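Pesticidal crystal protein Cry4Aa (PDB 2C9K) kills mosquito larvae by binding to midgut epithelial cells and causing their colloid-osmotic lysis, this chain being the three-domain toxin part of a longer protoxin. Local coordinates at residues I263-N268 and F453-S458; K344-A349 and L387-T392; I352-L357 and M376-T381; F407-L412 and Y430-S435. One frame throughout, in Å; residues are numbered along the deposited sequence.

Contact 1 (I263-N268 and F453-S458); sequences IYQVLN and FAWTHS
Gln265 and Trp455 meet on one face of a strand pair, the amide of Gln265 turned 73° from the indole plane. The glutamine chain runs extended beyond CG and brings its oxygen to the pyrrole side of the indole, with Gln265 OE1 3.1 Å from Trp455 NE1; the same oxygen accepts a hydrogen bond from the backbone N of Gly408, which helps place the amide. Ile263, on the same face, crosses Trp455 at about a right angle, its CG1 3.9 Å from Trp455 CB. Phe453 completes this face: Gln265 O lies in the plane of its ring, at the edge, and Leu267 CB approaches the edge too, 4.2 Å from Phe453 CE1. Across the sheet, Tyr264 takes the other face, where its CE2 comes 4.0 Å from Ala454 CB and its hydroxyl reaches on to Arg288 N.

Four backbone bonds set the register. Ile263 and Trp455 exchange one pair, with Trp455 N 2.8 Å from Ile263 O, and Gln265 and Phe453 the other, with Phe453 N 2.8 Å from Gln265 O. Tyr264 and Ala454 form the non-hydrogen-bonded pair between them. The face with Trp455 and Phe453 looks inward to Leu357 and Phe407. Helix 222-240 touches Ile263 and Val266 of the edge strand. This is regular antiparallel pairing in the three-stranded sheet of the toxin's middle domain, the beta-prism of three-domain Cry toxins.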
# COMPACT_ATOMS: atom_id res chain seq x y z
N ILE A 263 3.84 5.80 2.64
CA ILE A 263 5.20 5.32 2.82
C ILE A 263 6.07 6.57 2.72
O ILE A 263 5.68 7.54 2.08
CB ILE A 263 5.61 4.26 1.77
CG1 ILE A 263 5.51 4.82 0.36
CG2 ILE A 263 4.74 3.01 1.96
CD1 ILE A 263 5.94 3.82 -0.70
N TYR A 264 7.24 6.54 3.36
CA TYR A 264 8.11 7.72 3.38
C TYR A 264 9.53 7.49 2.91
O TYR A 264 10.10 6.42 3.08
CB TYR A 264 8.18 8.28 4.82
CG TYR A 264 6.85 8.41 5.54
CD1 TYR A 264 6.18 7.28 6.02
CD2 TYR A 264 6.26 9.65 5.75
CE1 TYR A 264 4.97 7.39 6.69
CE2 TYR A 264 5.05 9.77 6.43
CZ TYR A 264 4.41 8.64 6.89
OH TYR A 264 3.20 8.74 7.56
N GLN A 265 10.10 8.54 2.33
CA GLN A 265 11.48 8.54 1.87
C GLN A 265 12.07 9.71 2.66
O GLN A 265 11.38 10.71 2.88
CB GLN A 265 11.54 8.78 0.36
CG GLN A 265 10.87 7.69 -0.48
CD GLN A 265 10.94 7.94 -1.99
OE1 GLN A 265 10.80 9.07 -2.45
NE2 GLN A 265 11.12 6.87 -2.76
N VAL A 266 13.32 9.61 3.11
CA VAL A 266 13.87 10.71 3.91
C VAL A 266 15.10 11.43 3.37
O VAL A 266 15.88 10.88 2.59
CB VAL A 266 14.11 10.23 5.38
CG1 VAL A 266 13.94 8.73 5.47
CG2 VAL A 266 15.48 10.67 5.88
N LEU A 267 15.26 12.69 3.79
CA LEU A 267 16.36 13.53 3.36
C LEU A 267 17.12 14.09 4.56
O LEU A 267 16.50 14.49 5.56
CB LEU A 267 15.84 14.68 2.50
CG LEU A 267 16.77 15.87 2.21
CD1 LEU A 267 17.97 15.44 1.38
CD2 LEU A 267 15.98 16.95 1.49
N ASN A 268 18.45 14.10 4.44
CA ASN A 268 19.38 14.62 5.46
C ASN A 268 19.47 13.82 6.75
O ASN A 268 19.79 14.37 7.80
CB ASN A 268 19.06 16.07 5.80
CG ASN A 268 19.41 17.02 4.67
OD1 ASN A 268 20.27 16.73 3.84
ND2 ASN A 268 18.74 18.16 4.65
N PHE A 453 9.25 12.53 2.73
CA PHE A 453 8.26 12.76 1.70
C PHE A 453 7.28 11.60 1.73
O PHE A 453 7.66 10.45 1.55
CB PHE A 453 8.95 12.88 0.34
CG PHE A 453 9.92 14.04 0.25
CD1 PHE A 453 11.17 13.96 0.86
CD2 PHE A 453 9.56 15.23 -0.38
CE1 PHE A 453 12.04 15.05 0.86
CE2 PHE A 453 10.42 16.32 -0.39
CZ PHE A 453 11.66 16.24 0.23
N ALA A 454 6.02 11.92 2.02
CA ALA A 454 4.96 10.92 2.10
C ALA A 454 4.44 10.58 0.71
O ALA A 454 4.30 11.47 -0.13
CB ALA A 454 3.83 11.44 2.96
N TRP A 455 4.16 9.31 0.48
CA TRP A 455 3.66 8.86 -0.80
C TRP A 455 2.50 7.90 -0.64
O TRP A 455 2.59 6.95 0.13
CB TRP A 455 4.78 8.16 -1.58
CG TRP A 455 5.97 9.02 -1.87
CD1 TRP A 455 7.10 9.13 -1.13
CD2 TRP A 455 6.12 9.94 -2.96
NE1 TRP A 455 7.95 10.06 -1.68
CE2 TRP A 455 7.37 10.57 -2.81
CE3 TRP A 455 5.31 10.29 -4.06
CZ2 TRP A 455 7.83 11.53 -3.71
CZ3 TRP A 455 5.78 11.24 -4.95
CH2 TRP A 455 7.02 11.85 -4.77
N THR A 456 1.41 8.15 -1.35
CA THR A 456 0.25 7.27 -1.28
C THR A 456 0.14 6.55 -2.62
O THR A 456 0.65 7.03 -3.64
CB THR A 456 -1.04 8.06 -0.99
OG1 THR A 456 -1.14 9.18 -1.89
CG2 THR A 456 -1.03 8.55 0.44
N HIS A 457 -0.51 5.39 -2.63
CA HIS A 457 -0.65 4.63 -3.87
C HIS A 457 -1.58 5.31 -4.88
O HIS A 457 -2.70 5.69 -4.53
CB HIS A 457 -1.16 3.22 -3.59
CG HIS A 457 -0.88 2.26 -4.69
ND1 HIS A 457 0.28 1.53 -4.76
CD2 HIS A 457 -1.59 1.95 -5.80
CE1 HIS A 457 0.28 0.81 -5.87
NE2 HIS A 457 -0.84 1.05 -6.52
N SER A 458 -1.13 5.43 -6.13
CA SER A 458 -1.93 6.09 -7.16
C SER A 458 -3.17 5.30 -7.59
O SER A 458 -3.80 5.63 -8.59
CB SER A 458 -1.07 6.40 -8.39
OG SER A 458 -0.70 5.22 -9.07

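Contact 2 (K344-A349 and L387-T392); sequences KSLGLA and LEKELT
Leu391 lays its isobutyl end against the backbone of Lys344, CD1 of Leu391 standing 3.3 Å from Lys344 O. Its CG is anti to the backbone N (chi1 -160°), and this turn carries the branch across the gap although the CB bond itself does not aim at the opposite strand. Leu391 CD1 also meets the root of the lysine side chain, 3.8 Å from Lys344 CB, and reaches along to Leu346, 4.3 Å from Leu346 CB.

Leu346, by contrast, points at the other strand and overlaps the aliphatic part of Lys389: Leu346 CD1 is 3.8 Å from Lys389 CG, near the base of a chain bent at chi2 and chi4. The two strands run antiparallel, 159° between their directions, but their axes stay 7.4 Å apart, and they belong to different sheets. Strand 342-347 pairs with strand 294-303 and strand 386-392 with strand 373-381, so side chains fill the space between two outer strands of the beta-prism domain.

At one end the lysine chain of Lys344 bends over toward Thr392, but its NZ is modelled so close to Thr392 O that the bond itself is doubtful in detail. The firmer partner of this ammonium is Glu303 on strand 294-303, with which it forms a salt bridge. Deeper in, Phe378 of strand 373-381 packs against both Leu346 and Leu391.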
# COMPACT_ATOMS: atom_id res chain seq x y z
N LYS A 344 6.52 31.02 -0.93
CA LYS A 344 6.62 30.53 -2.31
C LYS A 344 5.74 29.29 -2.32
O LYS A 344 6.16 28.23 -1.87
CB LYS A 344 8.06 30.14 -2.66
CG LYS A 344 9.01 31.29 -2.93
CD LYS A 344 8.62 32.04 -4.19
CE LYS A 344 9.77 32.88 -4.71
NZ LYS A 344 10.87 32.07 -5.29
N SER A 345 4.53 29.44 -2.83
CA SER A 345 3.58 28.33 -2.86
C SER A 345 3.39 27.64 -4.22
O SER A 345 3.56 28.26 -5.27
CB SER A 345 2.23 28.85 -2.34
OG SER A 345 1.26 27.83 -2.34
N LEU A 346 3.06 26.35 -4.18
CA LEU A 346 2.80 25.54 -5.38
C LEU A 346 1.46 24.84 -5.17
O LEU A 346 1.36 23.91 -4.36
CB LEU A 346 3.88 24.49 -5.60
CG LEU A 346 3.48 23.38 -6.59
CD1 LEU A 346 3.27 23.97 -7.97
CD2 LEU A 346 4.55 22.30 -6.64
N GLY A 347 0.43 25.28 -5.89
CA GLY A 347 -0.89 24.69 -5.75
C GLY A 347 -1.10 23.49 -6.64
O GLY A 347 -0.29 23.20 -7.51
N LEU A 348 -2.21 22.79 -6.42
CA LEU A 348 -2.56 21.60 -7.20
C LEU A 348 -4.07 21.41 -7.25
O LEU A 348 -4.73 21.38 -6.21
CB LEU A 348 -1.91 20.36 -6.57
CG LEU A 348 -0.38 20.28 -6.57
CD1 LEU A 348 0.08 19.12 -5.69
CD2 LEU A 348 0.14 20.11 -7.99
N ALA A 349 -4.62 21.29 -8.45
CA ALA A 349 -6.06 21.10 -8.60
C ALA A 349 -6.38 19.61 -8.53
O ALA A 349 -5.48 18.79 -8.36
CB ALA A 349 -6.54 21.67 -9.92
N LEU A 387 3.74 17.99 -16.64
CA LEU A 387 3.85 19.40 -16.31
C LEU A 387 4.96 19.58 -15.30
O LEU A 387 4.91 19.01 -14.22
CB LEU A 387 2.55 19.92 -15.69
CG LEU A 387 1.22 19.77 -16.43
CD1 LEU A 387 0.12 20.45 -15.61
CD2 LEU A 387 1.33 20.39 -17.81
N GLU A 388 5.97 20.37 -15.64
CA GLU A 388 7.08 20.61 -14.72
C GLU A 388 6.91 21.96 -14.06
O GLU A 388 6.72 22.96 -14.73
CB GLU A 388 8.42 20.56 -15.46
CG GLU A 388 8.74 19.18 -16.01
CD GLU A 388 10.08 19.10 -16.71
OE1 GLU A 388 11.10 19.47 -16.08
OE2 GLU A 388 10.11 18.66 -17.88
N LYS A 389 6.95 21.97 -12.74
CA LYS A 389 6.81 23.21 -11.99
C LYS A 389 8.05 23.37 -11.12
O LYS A 389 8.73 22.40 -10.83
CB LYS A 389 5.56 23.17 -11.12
CG LYS A 389 4.50 24.15 -11.56
CD LYS A 389 4.12 23.96 -13.02
CE LYS A 389 3.06 24.95 -13.46
NZ LYS A 389 1.80 24.81 -12.67
N GLU A 390 8.34 24.60 -10.73
CA GLU A 390 9.51 24.86 -9.92
C GLU A 390 9.13 25.69 -8.71
O GLU A 390 8.13 26.40 -8.73
CB GLU A 390 10.56 25.59 -10.77
CG GLU A 390 12.01 25.38 -10.36
CD GLU A 390 13.01 25.91 -11.39
OE1 GLU A 390 13.01 27.14 -11.65
OE2 GLU A 390 13.80 25.11 -11.95
N LEU A 391 9.92 25.57 -7.66
CA LEU A 391 9.71 26.31 -6.42
C LEU A 391 11.13 26.62 -5.93
O LEU A 391 11.88 25.70 -5.57
CB LEU A 391 8.97 25.44 -5.41
CG LEU A 391 8.26 26.16 -4.26
CD1 LEU A 391 7.18 27.08 -4.82
CD2 LEU A 391 7.65 25.15 -3.31
N THR A 392 11.51 27.89 -5.94
CA THR A 392 12.85 28.27 -5.54
C THR A 392 12.98 29.37 -4.49
O THR A 392 12.25 30.35 -4.50
CB THR A 392 13.67 28.71 -6.76
OG1 THR A 392 13.84 27.60 -7.65
CG2 THR A 392 15.04 29.22 -6.33

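Contact 3 (I352-L357 and M376-T381); sequences IYIFLL and MDFFIT
Tyr353 and Thr381 open an antiparallel hairpin pairing that is interrupted by a classic beta bulge, Phe355 and Leu356 together facing Phe379. Backbone bonds come first. Tyr353 and Thr381 exchange two, with Thr381 N 2.7 Å from Tyr353 O. At the bulge, Phe379 O accepts a bond from Phe355 N at 3.0 Å and a weak one from Leu356 N; Phe379 N in turn donates to Leu356 O.

Apolar packing divides between the faces. Ile354, Ile380, Leu357 and Phe378 share one: Ile354 CD1 comes 3.5 Å from Phe378 CD2, and Leu357 lies beside Phe378, pointing the same way. On the other, Leu356 runs alongside Phe379, with CD2 of the leucine 3.5 Å from CD2 of the phenylalanine. The first face packs onto Leu299 of the neighbouring sheet.

The Phe355 ring makes its own contacts. Chi1 at 71° tucks it back over the partner strand. Phe379 CB makes a CH-pi contact over the ring, 4.2 Å from its centroid, while Thr381 CB meets the ring edge, 3.7 Å from Phe355 CD2.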
# COMPACT_ATOMS: atom_id res chain seq x y z
N ILE A 352 -4.45 16.37 -10.39
CA ILE A 352 -3.13 16.92 -10.69
C ILE A 352 -2.22 16.48 -9.53
O ILE A 352 -2.33 16.99 -8.41
CB ILE A 352 -3.15 18.47 -10.80
CG1 ILE A 352 -3.62 18.90 -12.20
CG2 ILE A 352 -1.76 19.04 -10.53
CD1 ILE A 352 -5.09 18.75 -12.44
N TYR A 353 -1.32 15.54 -9.81
CA TYR A 353 -0.45 15.01 -8.78
C TYR A 353 1.04 15.11 -9.04
O TYR A 353 1.50 15.23 -10.17
CB TYR A 353 -0.80 13.54 -8.54
CG TYR A 353 -2.29 13.26 -8.60
CD1 TYR A 353 -2.86 12.68 -9.73
CD2 TYR A 353 -3.12 13.59 -7.53
CE1 TYR A 353 -4.23 12.44 -9.79
CE2 TYR A 353 -4.49 13.35 -7.58
CZ TYR A 353 -5.04 12.78 -8.72
OH TYR A 353 -6.40 12.57 -8.79
N ILE A 354 1.80 15.03 -7.95
CA ILE A 354 3.25 15.07 -8.01
C ILE A 354 3.68 13.59 -7.95
O ILE A 354 3.39 12.91 -6.97
CB ILE A 354 3.83 15.87 -6.80
CG1 ILE A 354 3.33 17.31 -6.87
CG2 ILE A 354 5.34 15.87 -6.84
CD1 ILE A 354 3.65 18.14 -5.63
N PHE A 355 4.34 13.11 -8.99
CA PHE A 355 4.75 11.71 -9.03
C PHE A 355 6.26 11.52 -8.98
O PHE A 355 6.75 10.39 -8.90
CB PHE A 355 4.18 11.03 -10.28
CG PHE A 355 4.82 11.48 -11.56
CD1 PHE A 355 6.10 11.05 -11.91
CD2 PHE A 355 4.15 12.33 -12.42
CE1 PHE A 355 6.70 11.44 -13.11
CE2 PHE A 355 4.73 12.73 -13.63
CZ PHE A 355 6.01 12.29 -13.97
N LEU A 356 6.99 12.62 -9.06
CA LEU A 356 8.44 12.59 -9.00
C LEU A 356 8.94 14.00 -8.76
O LEU A 356 8.40 14.96 -9.32
CB LEU A 356 9.02 12.08 -10.33
CG LEU A 356 10.54 11.96 -10.42
CD1 LEU A 356 11.04 10.83 -9.52
CD2 LEU A 356 10.94 11.68 -11.85
N LEU A 357 9.94 14.16 -7.91
CA LEU A 357 10.48 15.49 -7.70
C LEU A 357 11.97 15.47 -7.50
O LEU A 357 12.56 14.43 -7.20
CB LEU A 357 9.81 16.21 -6.53
CG LEU A 357 9.93 15.71 -5.11
CD1 LEU A 357 9.65 16.87 -4.15
CD2 LEU A 357 8.95 14.57 -4.90
N MET A 376 13.32 23.14 -5.67
CA MET A 376 12.60 21.90 -5.97
C MET A 376 11.98 21.86 -7.36
O MET A 376 11.39 22.82 -7.83
CB MET A 376 11.50 21.66 -4.92
CG MET A 376 12.02 21.31 -3.55
SD MET A 376 10.68 21.06 -2.39
CE MET A 376 10.36 22.75 -1.90
N ASP A 377 12.13 20.71 -8.00
CA ASP A 377 11.59 20.48 -9.33
C ASP A 377 10.55 19.39 -9.23
O ASP A 377 10.89 18.22 -9.04
CB ASP A 377 12.68 20.02 -10.29
CG ASP A 377 13.64 21.12 -10.65
OD1 ASP A 377 14.70 20.79 -11.24
OD2 ASP A 377 13.35 22.30 -10.35
N PHE A 378 9.28 19.77 -9.36
CA PHE A 378 8.20 18.80 -9.30
C PHE A 378 7.85 18.27 -10.68
O PHE A 378 7.89 18.99 -11.68
CB PHE A 378 6.95 19.44 -8.67
CG PHE A 378 7.19 20.00 -7.30
CD1 PHE A 378 7.69 21.29 -7.14
CD2 PHE A 378 6.94 19.24 -6.17
CE1 PHE A 378 7.94 21.81 -5.87
CE2 PHE A 378 7.20 19.75 -4.90
CZ PHE A 378 7.70 21.04 -4.75
N PHE A 379 7.55 16.98 -10.74
CA PHE A 379 7.14 16.35 -11.97
C PHE A 379 5.70 15.94 -11.74
O PHE A 379 5.40 14.87 -11.21
CB PHE A 379 8.03 15.15 -12.29
CG PHE A 379 9.38 15.55 -12.83
CD1 PHE A 379 9.47 16.35 -13.97
CD2 PHE A 379 10.55 15.13 -12.20
CE1 PHE A 379 10.72 16.73 -14.48
CE2 PHE A 379 11.80 15.51 -12.70
CZ PHE A 379 11.88 16.31 -13.84
N ILE A 380 4.83 16.86 -12.13
CA ILE A 380 3.38 16.77 -11.99
C ILE A 380 2.70 16.04 -13.15
O ILE A 380 3.26 15.95 -14.25
CB ILE A 380 2.81 18.20 -11.88
CG1 ILE A 380 3.32 18.83 -10.58
CG2 ILE A 380 1.30 18.20 -11.96
CD1 ILE A 380 3.03 20.31 -10.42
N THR A 381 1.52 15.51 -12.90
CA THR A 381 0.76 14.83 -13.93
C THR A 381 -0.70 15.28 -13.86
O THR A 381 -1.25 15.44 -12.76
CB THR A 381 0.83 13.28 -13.77
OG1 THR A 381 0.16 12.66 -14.87
CG2 THR A 381 0.18 12.83 -12.46

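Contact 4 (F407-L412 and Y430-S435); sequences FGLPIL and YSHILS
Ser431 and Pro410 make the direct polar link: the serine hydroxyl donates to the proline carbonyl, OG of Ser431 lying 2.7 Å from Pro410 O and tilted 21° from the carbonyl plane. Beside it, Leu409 sits over one face of the His432 imidazole in a CH-pi contact, with Leu409 CG 3.8 Å from the ring centroid and displaced toward the rim. Leu412 flanks the serine, its CB 3.7 Å from Ser431 CB and its CD2 against the carbonyl of Tyr430.

What holds these groups is a second tier of bonds. With chi1 at 63°, Ser431 OG is placed to accept from His432 ND1 as well, 2.9 Å away and in the plane of the imidazole. One hydroxyl is therefore gripped twice, and the ring is fixed in its rotation further by Arg261, bonded to His432 NE2. Two waters extend the bridge between the backbones. Water 1 accepts from Leu409 N and lies 2.8 Å from His432 O; water 2 accepts from Ser431 N at 2.8 Å and sits near Leu409 O.

Farther out, Asn429, later in the same loop, bonds to Leu412 N. The loop thus lies against the start of strand 432-440, with helix 5-16 of the N-terminal domain touching Pro410, Ile411, Ser431 and His432, and strands 262-267 and 450-457 packing on Leu409 through Ile263 and Trp455.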
# COMPACT_ATOMS: atom_id res chain seq x y z
N PHE A 407 13.12 11.93 -5.30
CA PHE A 407 12.15 11.17 -4.53
C PHE A 407 10.94 10.79 -5.40
O PHE A 407 10.58 11.50 -6.34
CB PHE A 407 11.69 11.98 -3.30
CG PHE A 407 12.80 12.30 -2.34
CD1 PHE A 407 13.35 13.58 -2.29
CD2 PHE A 407 13.33 11.32 -1.51
CE1 PHE A 407 14.40 13.88 -1.43
CE2 PHE A 407 14.38 11.61 -0.65
CZ PHE A 407 14.92 12.89 -0.61
N GLY A 408 10.33 9.67 -5.05
CA GLY A 408 9.19 9.16 -5.79
C GLY A 408 9.35 7.66 -5.86
O GLY A 408 10.38 7.13 -5.42
N LEU A 409 8.36 6.95 -6.39
CA LEU A 409 8.47 5.50 -6.47
C LEU A 409 8.57 5.00 -7.91
O LEU A 409 8.38 5.76 -8.86
CB LEU A 409 7.29 4.85 -5.75
CG LEU A 409 7.36 4.86 -4.21
CD1 LEU A 409 8.60 4.11 -3.76
CD2 LEU A 409 7.41 6.28 -3.68
N PRO A 410 8.90 3.72 -8.09
CA PRO A 410 9.03 3.13 -9.43
C PRO A 410 7.76 3.17 -10.28
O PRO A 410 6.68 3.50 -9.79
CB PRO A 410 9.48 1.71 -9.13
CG PRO A 410 10.25 1.86 -7.86
CD PRO A 410 9.35 2.76 -7.06
N ILE A 411 7.91 2.83 -11.56
CA ILE A 411 6.79 2.79 -12.49
C ILE A 411 5.75 1.77 -12.00
O ILE A 411 6.05 0.90 -11.17
CB ILE A 411 7.24 2.38 -13.90
CG1 ILE A 411 8.07 1.10 -13.83
CG2 ILE A 411 8.01 3.52 -14.54
CD1 ILE A 411 8.52 0.58 -15.20
N LEU A 412 4.54 1.87 -12.54
CA LEU A 412 3.46 0.98 -12.15
C LEU A 412 3.13 -0.04 -13.24
O LEU A 412 2.47 -1.05 -12.98
CB LEU A 412 2.22 1.82 -11.83
CG LEU A 412 0.94 1.06 -11.54
CD1 LEU A 412 1.10 0.26 -10.26
CD2 LEU A 412 -0.19 2.04 -11.42
N TYR A 430 2.87 5.94 -13.27
CA TYR A 430 3.43 6.20 -11.94
C TYR A 430 2.61 5.43 -10.90
O TYR A 430 1.39 5.34 -11.02
CB TYR A 430 3.40 7.70 -11.64
CG TYR A 430 2.01 8.28 -11.61
CD1 TYR A 430 1.35 8.50 -10.41
CD2 TYR A 430 1.33 8.56 -12.80
CE1 TYR A 430 0.04 8.98 -10.38
CE2 TYR A 430 0.02 9.03 -12.78
CZ TYR A 430 -0.61 9.23 -11.58
OH TYR A 430 -1.91 9.68 -11.56
N SER A 431 3.28 4.88 -9.89
CA SER A 431 2.60 4.09 -8.87
C SER A 431 2.27 4.85 -7.59
O SER A 431 1.42 4.41 -6.80
CB SER A 431 3.45 2.89 -8.50
OG SER A 431 4.67 3.32 -7.93
N HIS A 432 2.94 5.98 -7.36
CA HIS A 432 2.68 6.76 -6.16
C HIS A 432 2.65 8.24 -6.45
O HIS A 432 3.21 8.69 -7.44
CB HIS A 432 3.75 6.48 -5.09
CG HIS A 432 3.68 5.11 -4.48
ND1 HIS A 432 4.00 3.96 -5.17
CD2 HIS A 432 3.34 4.71 -3.23
CE1 HIS A 432 3.88 2.92 -4.37
NE2 HIS A 432 3.48 3.35 -3.19
N ILE A 433 1.98 8.99 -5.58
CA ILE A 433 1.87 10.44 -5.70
C ILE A 433 2.24 11.07 -4.36
O ILE A 433 2.01 10.48 -3.30
CB ILE A 433 0.42 10.89 -6.03
CG1 ILE A 433 -0.50 10.61 -4.84
CG2 ILE A 433 -0.07 10.19 -7.31
CD1 ILE A 433 -1.89 11.19 -4.99
N LEU A 434 2.82 12.27 -4.39
CA LEU A 434 3.21 12.94 -3.15
C LEU A 434 1.97 13.22 -2.31
O LEU A 434 0.94 13.60 -2.84
CB LEU A 434 3.94 14.26 -3.44
CG LEU A 434 4.53 14.85 -2.16
CD1 LEU A 434 5.66 13.97 -1.68
CD2 LEU A 434 5.02 16.27 -2.40
N SER A 435 2.07 13.05 -1.00
CA SER A 435 0.89 13.29 -0.18
C SER A 435 1.14 14.22 0.99
O SER A 435 0.19 14.77 1.56
CB SER A 435 0.33 11.97 0.34
OG SER A 435 1.23 11.35 1.23
O HOH W 1 5.91 8.13 -7.91
O HOH W 2 5.72 6.16 -9.48

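In the fold
All four contacts lie in the middle domain, whose three antiparallel sheets form the beta-prism. Along the chain, contact 1 encloses the others; contact 3 nests inside contact 2, and contact 4 follows. Contacts 1 and 4, with centres 9 Å apart, meet at neighbouring strands 450-457 and 432-440 of one sheet, on the side reached by helices 5-16 and 222-240. Contact 3 lies within a second sheet, whose strand 386-392 carries contact 2 over to the third; those centres are 8 Å apart. Contacts 1 and 2 stand about 18 Å apart between centres, while contact 3 bridges through Leu357 to Trp455, so the series runs from the helical-domain interface to the seam between the other two sheets.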